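Local coordinates for protein sulfotransferase (Alicyclobacillus acidocaldarius subsp. acidocaldarius, PDB 3RNL) that probably transfers sulfo groups to acceptor molecules and binds magnesium ions, at residues Asp25-Leu28 with Ser29-Pro32; Val196-Val199 with Arg200-Ala204; Glu88-Val91 with Phe92-Phe95. All coordinates share one frame; numbering follows the deposited sequence.

How the contacts relate
The three contacts are local ones, each within one continuous stretch of an alpha-beta-alpha sandwich built on a parallel sheet. Along the chain the order is contact 1, contact 3, contact 2. Contacts 1 and 2 have centres about 11 Å apart and touch: Leu28 and Tyr27 of helix 21-29 pack on Val199 of helix 195-206, and His31 meets Cys203, so two helices distant in sequence become neighbours. Contact 3 leaves strand 85-89 nearer the centre of the molecule, its centre about 18 Å from that of contact 1, and joins it where Ala89 meets Asp25. Contacts 2 and 3 do not touch; helix 21-29 lies against both.

Contact 1: residues Asp25-Leu28 with Ser29-Pro32; sequences DRYL and SQHP. With MG (magnesium ion), chain B.
Asp25 to Leu28 are helical, on helix 21-29, and Ser29 to Pro32 carry the chain on toward strand 34-35, a helix-to-strand connection of the P-loop-type alpha/beta fold. Ser29 N makes the helical i to i-4 bond to Asp25 O, at 3.0 Å. Tighter i to i-3 bonds follow, with Gln30 N reaching Tyr27 O at 3.2 Å and His31 N reaching Leu28 O at 3.0 Å. In both, the donor stands well above the carbonyl plane. Serine suits this turn because its short side chain can fold back on the helix: OG, set beside its own backbone N (chi1 -63°), donates to Asp25 O at 2.8 Å in one of two deposited conformers, so this second grip is probably partial. OG and Ser29 N approach that oxygen from opposite faces of its plane. OD2 of Asp25 makes a salt bridge with Lys40, while OD1 lies 3.0 Å from Ser29 OG. Gln30 runs alongside Tyr27, its amide turned 78° from the ring and NE2 at the ring edge, 4.0 Å from CD1, while OE1 accepts from Asp215 N. His31 is fixed at both ring nitrogens, ND1 by Asp33 N and NE2 by Ser209 O. Its backbone carbonyl binds the magnesium ion, which is held by Ser29 O, Ile34 O, three waters and, at 2.2 Å, His31 O.

Contact 2: residues Val196-Val199 with Arg200-Ala204; sequences VQVV and RDCCA
Gln197 OE1 and Arg200 NH1, on neighbouring turns of helix 195-206, hold one water between them: it donates to OE1 at 2.8 Å and accepts from NH1 at 2.9 Å. The other end of the same amide reaches further along the helix, where NE2 donates to Asp201 OD1 at 3.0 Å with an N-H...O angle of 154°. The oxygen lies in the amide plane, but the donor stands 39° above the carboxylate plane, so the bond is well aimed by glutamine and less so by aspartate. A bend in the glutamine chain (chi2 64°) helps to bring the amide over toward Asp201, and a long amide that can both give and take suits a place between a cation and an anion. Arg200 lies extended beside Val196, whose CG1 sits over one face of the guanidinium, toward its rim and 3.8 Å from NE. That NE donates to Phe212 O, which helps to hold the flat group against the methyl. Below these side chains run regular i to i-4 backbone bonds, such as Arg200 N to Val196 O at 2.9 Å. The buried side is made of short, compact residues: Val198 and Cys202 meet Ile186 of strand 183-187, Val199 meets Tyr27 and Leu28, and Cys203 meets His31. Polar chains along one side and small apolar ones along another make this an amphipathic helix, packed against the edge strand of the parallel sheet in an alpha-beta-alpha sandwich.

Contact 3: residues Glu88-Val91 with Phe92-Phe95; sequences EASV and FYLF
Tyr93 OH donates to Glu88 OE2 at 2.6 Å, a short hydrogen bond that uses the syn lone pair of the carboxylate. The oxygen lies at the ring edge, in its plane, while the carboxylate is turned 76° from the ring. Tyr73 OH bonds to OE2 as well, and Ser90 OG donates to OE1 at 2.7 Å, so both oxygens of this buried acid have partners. A phenylalanine in place of Tyr93 would probably leave OE2 with Tyr73 but without this bond, and the carboxylate freer to turn. One backbone bond crosses, Tyr93 N to Ser90 O at 3.2 Å, closing a type I beta turn. This turn follows strand 85-89 of the parallel sheet and leads the chain toward helix 99-106, a strand-to-helix passage of the P-loop-type fold. Two CH-pi contacts add to this. Ser90 CB sits over the centre of the Tyr93 ring, 3.5 Å from its centroid and 10° off the normal; serine is small enough to lie so close to the face. In Val91, CG1 is anti to the carbonyl carbon (chi1 -62°) and CG2 stands over one face of Phe92, toward the rim and 4.0 Å from CD2.

Contact 1: residues Asp25-Leu28 with Ser29-Pro32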
ATOM      1  N   ASP A  25      -8.629  -1.790  -5.538  1.00 13.11           N
ATOM      2  CA  ASP A  25      -9.749  -1.255  -4.765  1.00 15.54           C
ATOM      3  C   ASP A  25     -10.978  -1.038  -5.670  1.00 14.99           C
ATOM      4  O   ASP A  25     -12.087  -1.453  -5.337  1.00 16.32           O
ATOM      5  CB  ASP A  25      -9.296   0.046  -4.077  1.00 21.86           C
ATOM      6  CG  ASP A  25     -10.430   0.813  -3.401  1.00 37.82           C
ATOM      7  OD1 ASP A  25     -11.604   0.657  -3.795  1.00 41.81           O
ATOM      8  OD2 ASP A  25     -10.128   1.612  -2.477  1.00 38.23           O
ATOM      9  N   ARG A  26     -10.774  -0.391  -6.814  1.00 13.66           N
ATOM     10  CA  ARG A  26     -11.870  -0.138  -7.745  1.00 19.06           C
ATOM     11  C   ARG A  26     -12.558  -1.436  -8.186  1.00 22.57           C
ATOM     12  O   ARG A  26     -13.791  -1.539  -8.194  1.00 21.09           O
ATOM     13  CB  ARG A  26     -11.351   0.655  -8.952  1.00 22.72           C
ATOM     14  CG  ARG A  26     -12.397   0.965 -10.010  1.00 38.83           C
ATOM     15  CD  ARG A  26     -11.958   2.160 -10.859  1.00 47.39           C
ATOM     16  NE  ARG A  26     -10.531   2.103 -11.171  1.00 49.24           N
ATOM     17  CZ  ARG A  26     -10.025   1.490 -12.237  1.00 48.64           C
ATOM     18  NH1 ARG A  26     -10.837   0.892 -13.099  1.00 50.57           N
ATOM     19  NH2 ARG A  26      -8.709   1.482 -12.443  1.00 40.30           N
ATOM     20  N   TYR A  27     -11.760  -2.434  -8.546  1.00 17.12           N
ATOM     21  CA  TYR A  27     -12.318  -3.712  -8.982  1.00 16.18           C
ATOM     22  C   TYR A  27     -13.071  -4.456  -7.874  1.00 16.42           C
ATOM     23  O   TYR A  27     -14.144  -5.007  -8.115  1.00 17.64           O
ATOM     24  CB  TYR A  27     -11.227  -4.610  -9.549  1.00 14.91           C
ATOM     25  CG  TYR A  27     -10.509  -4.022 -10.734  1.00 15.78           C
ATOM     26  CD1 TYR A  27     -11.125  -3.076 -11.550  1.00 18.86           C
ATOM     27  CD2 TYR A  27      -9.214  -4.410 -11.040  1.00 19.60           C
ATOM     28  CE1 TYR A  27     -10.457  -2.529 -12.640  1.00 25.20           C
ATOM     29  CE2 TYR A  27      -8.539  -3.870 -12.126  1.00 21.18           C
ATOM     30  CZ  TYR A  27      -9.172  -2.933 -12.922  1.00 27.04           C
ATOM     31  OH  TYR A  27      -8.504  -2.405 -14.003  1.00 28.60           O
ATOM     32  N   LEU A  28     -12.498  -4.510  -6.674  1.00 13.34           N
ATOM     33  CA  LEU A  28     -13.165  -5.209  -5.576  1.00 13.42           C
ATOM     34  C   LEU A  28     -14.475  -4.531  -5.195  1.00 15.91           C
ATOM     35  O   LEU A  28     -15.460  -5.204  -4.870  1.00 15.56           O
ATOM     36  CB  LEU A  28     -12.250  -5.303  -4.354  1.00 12.21           C
ATOM     37  CG  LEU A  28     -11.086  -6.273  -4.539  1.00 13.57           C
ATOM     38  CD1 LEU A  28     -10.116  -6.152  -3.368  1.00 14.02           C
ATOM     39  CD2 LEU A  28     -11.569  -7.711  -4.680  1.00 18.26           C
ATOM     40  N   SER A  29     -14.478  -3.201  -5.231  0.58 15.58           N
ATOM     41  CA  SER A  29     -15.660  -2.422  -4.864  0.58 17.97           C
ATOM     42  C   SER A  29     -16.855  -2.783  -5.729  0.58 20.56           C
ATOM     43  O   SER A  29     -17.996  -2.669  -5.294  0.58 19.64           O
ATOM     44  CB  SER A  29     -15.391  -0.920  -4.994  0.58 17.07           C
ATOM     45  OG  SER A  29     -14.383  -0.503  -4.097  0.58 18.69           O
ATOM     46  N   GLN A  30     -16.591  -3.209  -6.959  1.00 18.14           N
ATOM     47  CA  GLN A  30     -17.671  -3.563  -7.884  1.00 17.44           C
ATOM     48  C   GLN A  30     -18.425  -4.827  -7.464  1.00 18.67           C
ATOM     49  O   GLN A  30     -19.553  -5.051  -7.904  1.00 18.43           O
ATOM     50  CB  GLN A  30     -17.137  -3.771  -9.295  1.00 19.44           C
ATOM     51  CG  GLN A  30     -16.487  -2.546  -9.913  1.00 20.94           C
ATOM     52  CD  GLN A  30     -15.850  -2.882 -11.238  1.00 25.36           C
ATOM     53  OE1 GLN A  30     -16.133  -3.930 -11.815  1.00 31.88           O
ATOM     54  NE2 GLN A  30     -14.982  -2.003 -11.727  1.00 27.16           N
ATOM     55  N   HIS A  31     -17.797  -5.663  -6.642  1.00 16.56           N
ATOM     56  CA  HIS A  31     -18.419  -6.923  -6.213  1.00 18.52           C
ATOM     57  C   HIS A  31     -19.639  -6.621  -5.338  1.00 18.96           C
ATOM     58  O   HIS A  31     -19.575  -5.782  -4.455  1.00 16.73           O
ATOM     59  CB  HIS A  31     -17.392  -7.765  -5.443  1.00 16.39           C
ATOM     60  CG  HIS A  31     -17.794  -9.197  -5.226  1.00 17.79           C
ATOM     61  ND1 HIS A  31     -18.878  -9.559  -4.453  1.00 18.20           N
ATOM     62  CD2 HIS A  31     -17.230 -10.353  -5.651  1.00 14.46           C
ATOM     63  CE1 HIS A  31     -18.974 -10.880  -4.424  1.00 18.94           C
ATOM     64  NE2 HIS A  31     -17.980 -11.387  -5.140  1.00 17.69           N
ATOM     65  N   PRO A  32     -20.766  -7.304  -5.576  1.00 18.96           N
ATOM     66  CA  PRO A  32     -21.963  -6.969  -4.786  1.00 21.01           C
ATOM     67  C   PRO A  32     -21.833  -7.276  -3.283  1.00 20.19           C
ATOM     68  O   PRO A  32     -22.588  -6.712  -2.492  1.00 21.44           O
ATOM     69  CB  PRO A  32     -23.069  -7.834  -5.431  1.00 21.92           C
ATOM     70  CG  PRO A  32     -22.334  -8.950  -6.121  1.00 27.23           C
ATOM     71  CD  PRO A  32     -21.029  -8.344  -6.590  1.00 23.78           C
TER
HETATM   72 MG    MG B 311     -19.724  -3.601  -3.910  1.00 20.84          MG
HETATM   73  O   HOH W   1     -21.249  -3.393  -5.931  1.00 26.54           O
HETATM   74  O   HOH W   2     -22.003  -3.741  -2.798  1.00 29.65           O
HETATM   75  O   HOH W   3     -20.225  -1.122  -3.349  1.00 36.73           O

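Contact 2: residues Val196-Val199 with Arg200-Ala204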
ATOM      1  N   VAL A 196      -8.338  -9.990 -13.670  1.00 17.75           N
ATOM      2  CA  VAL A 196      -9.541 -10.738 -13.312  1.00 20.28           C
ATOM      3  C   VAL A 196      -9.191 -11.908 -12.396  1.00 18.96           C
ATOM      4  O   VAL A 196      -9.872 -12.150 -11.401  1.00 16.63           O
ATOM      5  CB  VAL A 196     -10.316 -11.243 -14.551  1.00 20.02           C
ATOM      6  CG1 VAL A 196     -11.421 -12.192 -14.124  1.00 22.87           C
ATOM      7  CG2 VAL A 196     -10.888 -10.061 -15.330  1.00 23.02           C
ATOM      8  N   GLN A 197      -8.118 -12.625 -12.719  1.00 19.31           N
ATOM      9  CA  GLN A 197      -7.728 -13.772 -11.901  1.00 20.68           C
ATOM     10  C   GLN A 197      -7.331 -13.318 -10.503  1.00 17.00           C
ATOM     11  O   GLN A 197      -7.702 -13.936  -9.497  1.00 15.74           O
ATOM     12  CB  GLN A 197      -6.563 -14.530 -12.537  1.00 23.07           C
ATOM     13  CG  GLN A 197      -6.169 -15.774 -11.752  1.00 21.39           C
ATOM     14  CD  GLN A 197      -7.288 -16.795 -11.725  1.00 30.00           C
ATOM     15  OE1 GLN A 197      -7.743 -17.251 -12.770  1.00 30.11           O
ATOM     16  NE2 GLN A 197      -7.760 -17.133 -10.531  1.00 27.24           N
ATOM     17  N   VAL A 198      -6.552 -12.243 -10.436  1.00 13.71           N
ATOM     18  CA  VAL A 198      -6.112 -11.745  -9.137  1.00 14.08           C
ATOM     19  C   VAL A 198      -7.298 -11.263  -8.308  1.00 17.60           C
ATOM     20  O   VAL A 198      -7.397 -11.554  -7.120  1.00 15.32           O
ATOM     21  CB  VAL A 198      -5.055 -10.630  -9.272  1.00 14.64           C
ATOM     22  CG1 VAL A 198      -4.756 -10.004  -7.899  1.00 22.27           C
ATOM     23  CG2 VAL A 198      -3.785 -11.188  -9.897  1.00 23.29           C
ATOM     24  N   VAL A 199      -8.219 -10.532  -8.927  1.00 16.64           N
ATOM     25  CA  VAL A 199      -9.418 -10.115  -8.209  1.00 12.41           C
ATOM     26  C   VAL A 199     -10.223 -11.315  -7.696  1.00 11.97           C
ATOM     27  O   VAL A 199     -10.694 -11.319  -6.561  1.00 13.97           O
ATOM     28  CB  VAL A 199     -10.303  -9.222  -9.094  1.00 15.86           C
ATOM     29  CG1 VAL A 199     -11.685  -9.055  -8.479  1.00 18.40           C
ATOM     30  CG2 VAL A 199      -9.603  -7.865  -9.293  1.00 14.79           C
ATOM     31  N   ARG A 200     -10.388 -12.338  -8.533  1.00 12.69           N
ATOM     32  CA  ARG A 200     -11.100 -13.535  -8.086  1.00 12.95           C
ATOM     33  C   ARG A 200     -10.387 -14.252  -6.934  1.00 12.56           C
ATOM     34  O   ARG A 200     -11.041 -14.788  -6.040  1.00 14.17           O
ATOM     35  CB  ARG A 200     -11.316 -14.499  -9.254  1.00 13.96           C
ATOM     36  CG  ARG A 200     -12.375 -14.015 -10.213  1.00 14.59           C
ATOM     37  CD  ARG A 200     -12.368 -14.867 -11.478  1.00 21.61           C
ATOM     38  NE  ARG A 200     -13.596 -14.707 -12.238  1.00 28.03           N
ATOM     39  CZ  ARG A 200     -13.824 -15.299 -13.405  1.00 33.26           C
ATOM     40  NH1 ARG A 200     -12.894 -16.074 -13.949  1.00 29.74           N
ATOM     41  NH2 ARG A 200     -14.980 -15.117 -14.030  1.00 30.99           N
ATOM     42  N   ASP A 201      -9.056 -14.278  -6.970  1.00 13.48           N
ATOM     43  CA  ASP A 201      -8.273 -14.830  -5.855  1.00 11.93           C
ATOM     44  C   ASP A 201      -8.558 -14.043  -4.572  1.00 14.77           C
ATOM     45  O   ASP A 201      -8.682 -14.625  -3.483  1.00 14.69           O
ATOM     46  CB  ASP A 201      -6.768 -14.759  -6.139  1.00 14.24           C
ATOM     47  CG  ASP A 201      -6.321 -15.678  -7.267  1.00 23.87           C
ATOM     48  OD1 ASP A 201      -7.070 -16.606  -7.643  1.00 25.43           O
ATOM     49  OD2 ASP A 201      -5.191 -15.467  -7.778  1.00 24.42           O
ATOM     50  N   CYS A 202      -8.662 -12.722  -4.691  1.00 11.84           N
ATOM     51  CA  CYS A 202      -8.971 -11.901  -3.510  1.00 13.44           C
ATOM     52  C   CYS A 202     -10.367 -12.197  -3.000  1.00 12.59           C
ATOM     53  O   CYS A 202     -10.605 -12.199  -1.799  1.00 13.57           O
ATOM     54  CB  CYS A 202      -8.848 -10.405  -3.800  1.00 15.64           C
ATOM     55  SG  CYS A 202      -7.162  -9.877  -4.107  1.00 17.29           S
ATOM     56  N   CYS A 203     -11.308 -12.440  -3.908  1.00 14.62           N
ATOM     57  CA  CYS A 203     -12.642 -12.826  -3.477  1.00 14.12           C
ATOM     58  C   CYS A 203     -12.614 -14.110  -2.645  1.00 13.60           C
ATOM     59  O   CYS A 203     -13.268 -14.205  -1.604  1.00 14.49           O
ATOM     60  CB  CYS A 203     -13.565 -13.009  -4.682  1.00 16.59           C
ATOM     61  SG  CYS A 203     -13.876 -11.442  -5.575  1.00 20.79           S
ATOM     62  N   ALA A 204     -11.878 -15.106  -3.117  1.00 13.44           N
ATOM     63  CA  ALA A 204     -11.740 -16.361  -2.371  1.00 14.77           C
ATOM     64  C   ALA A 204     -11.140 -16.100  -0.976  1.00 15.78           C
ATOM     65  O   ALA A 204     -11.614 -16.629   0.041  1.00 16.25           O
ATOM     66  CB  ALA A 204     -10.881 -17.345  -3.155  1.00 14.97           C
TER
HETATM   67  O   HOH W   4      -9.968 -15.878 -13.717  1.00 33.95           O

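Contact 3: residues Glu88-Val91 with Phe92-Phe95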
ATOM      1  N   GLU A  88     -11.052  -0.989   3.831  1.00 11.74           N
ATOM      2  CA  GLU A  88     -10.588   0.383   3.813  1.00 13.84           C
ATOM      3  C   GLU A  88      -9.156   0.364   3.328  1.00 12.50           C
ATOM      4  O   GLU A  88      -8.405  -0.548   3.669  1.00 13.18           O
ATOM      5  CB  GLU A  88     -10.668   0.988   5.223  1.00 13.74           C
ATOM      6  CG  GLU A  88     -10.379   2.494   5.274  1.00 14.84           C
ATOM      7  CD  GLU A  88      -8.996   2.796   5.846  1.00 17.27           C
ATOM      8  OE1 GLU A  88      -8.192   3.463   5.154  1.00 17.25           O
ATOM      9  OE2 GLU A  88      -8.717   2.365   6.995  1.00 16.15           O
ATOM     10  N   ALA A  89      -8.786   1.363   2.527  1.00 11.86           N
ATOM     11  CA  ALA A  89      -7.470   1.374   1.871  1.00 12.44           C
ATOM     12  C   ALA A  89      -6.662   2.627   2.172  1.00 12.20           C
ATOM     13  O   ALA A  89      -7.071   3.725   1.793  1.00 12.08           O
ATOM     14  CB  ALA A  89      -7.649   1.264   0.355  1.00 14.77           C
ATOM     15  N   SER A  90      -5.504   2.452   2.801  1.00 10.72           N
ATOM     16  CA  SER A  90      -4.536   3.552   2.983  1.00 11.89           C
ATOM     17  C   SER A  90      -3.148   2.986   2.707  1.00 11.10           C
ATOM     18  O   SER A  90      -2.732   2.034   3.373  1.00  9.37           O
ATOM     19  CB  SER A  90      -4.593   4.072   4.431  1.00 10.13           C
ATOM     20  OG  SER A  90      -5.839   4.691   4.704  1.00 11.04           O
ATOM     21  N   VAL A  91      -2.426   3.567   1.750  1.00 10.37           N
ATOM     22  CA  VAL A  91      -1.226   2.920   1.228  1.00  9.27           C
ATOM     23  C   VAL A  91       0.009   2.950   2.130  1.00 12.62           C
ATOM     24  O   VAL A  91       0.948   2.196   1.888  1.00 12.93           O
ATOM     25  CB  VAL A  91      -0.854   3.452  -0.163  1.00 16.30           C
ATOM     26  CG1 VAL A  91      -1.983   3.158  -1.148  1.00 21.63           C
ATOM     27  CG2 VAL A  91      -0.538   4.933  -0.089  1.00 14.27           C
ATOM     28  N   PHE A  92       0.044   3.816   3.143  1.00  8.22           N
ATOM     29  CA  PHE A  92       1.164   3.780   4.071  1.00  9.14           C
ATOM     30  C   PHE A  92       0.896   2.964   5.347  1.00  7.79           C
ATOM     31  O   PHE A  92       1.702   2.950   6.269  1.00  9.47           O
ATOM     32  CB  PHE A  92       1.716   5.186   4.353  1.00  8.56           C
ATOM     33  CG  PHE A  92       2.224   5.871   3.112  1.00 11.80           C
ATOM     34  CD1 PHE A  92       3.353   5.392   2.458  1.00 10.18           C
ATOM     35  CD2 PHE A  92       1.566   6.971   2.582  1.00 19.36           C
ATOM     36  CE1 PHE A  92       3.830   6.024   1.293  1.00 13.57           C
ATOM     37  CE2 PHE A  92       2.036   7.595   1.427  1.00 22.57           C
ATOM     38  CZ  PHE A  92       3.169   7.114   0.784  1.00 15.49           C
ATOM     39  N   TYR A  93      -0.261   2.313   5.405  1.00  8.60           N
ATOM     40  CA  TYR A  93      -0.501   1.359   6.490  1.00  7.35           C
ATOM     41  C   TYR A  93       0.632   0.323   6.576  1.00 10.06           C
ATOM     42  O   TYR A  93       1.028  -0.090   7.662  1.00 12.45           O
ATOM     43  CB  TYR A  93      -1.830   0.649   6.251  1.00  9.41           C
ATOM     44  CG  TYR A  93      -3.071   1.368   6.740  1.00  9.33           C
ATOM     45  CD1 TYR A  93      -3.000   2.393   7.673  1.00  9.20           C
ATOM     46  CD2 TYR A  93      -4.330   0.968   6.301  1.00 11.12           C
ATOM     47  CE1 TYR A  93      -4.150   3.023   8.146  1.00  7.91           C
ATOM     48  CE2 TYR A  93      -5.485   1.590   6.764  1.00 10.51           C
ATOM     49  CZ  TYR A  93      -5.383   2.604   7.692  1.00 10.77           C
ATOM     50  OH  TYR A  93      -6.520   3.211   8.151  1.00 11.99           O
ATOM     51  N   LEU A  94       1.157  -0.094   5.432  1.00  8.09           N
ATOM     52  CA  LEU A  94       2.221  -1.109   5.416  1.00  9.17           C
ATOM     53  C   LEU A  94       3.513  -0.532   6.004  1.00 11.25           C
ATOM     54  O   LEU A  94       4.269  -1.198   6.727  1.00 10.35           O
ATOM     55  CB  LEU A  94       2.447  -1.562   3.966  1.00  7.69           C
ATOM     56  CG  LEU A  94       3.548  -2.623   3.807  1.00  8.69           C
ATOM     57  CD1 LEU A  94       3.205  -3.925   4.576  1.00 12.35           C
ATOM     58  CD2 LEU A  94       3.802  -2.925   2.321  1.00 10.54           C
ATOM     59  N   PHE A  95       3.742   0.744   5.721  1.00  9.27           N
ATOM     60  CA  PHE A  95       5.003   1.395   6.058  1.00  9.65           C
ATOM     61  C   PHE A  95       5.132   1.775   7.536  1.00 11.78           C
ATOM     62  O   PHE A  95       6.196   1.592   8.133  1.00 12.97           O
ATOM     63  CB  PHE A  95       5.172   2.650   5.189  1.00  9.04           C
ATOM     64  CG  PHE A  95       6.385   3.483   5.546  1.00 13.12           C
ATOM     65  CD1 PHE A  95       7.657   3.063   5.190  1.00 13.58           C
ATOM     66  CD2 PHE A  95       6.247   4.683   6.235  1.00 14.99           C
ATOM     67  CE1 PHE A  95       8.781   3.831   5.508  1.00 15.47           C
ATOM     68  CE2 PHE A  95       7.364   5.449   6.567  1.00 20.06           C
ATOM     69  CZ  PHE A  95       8.627   5.020   6.205  1.00 15.84           C
TER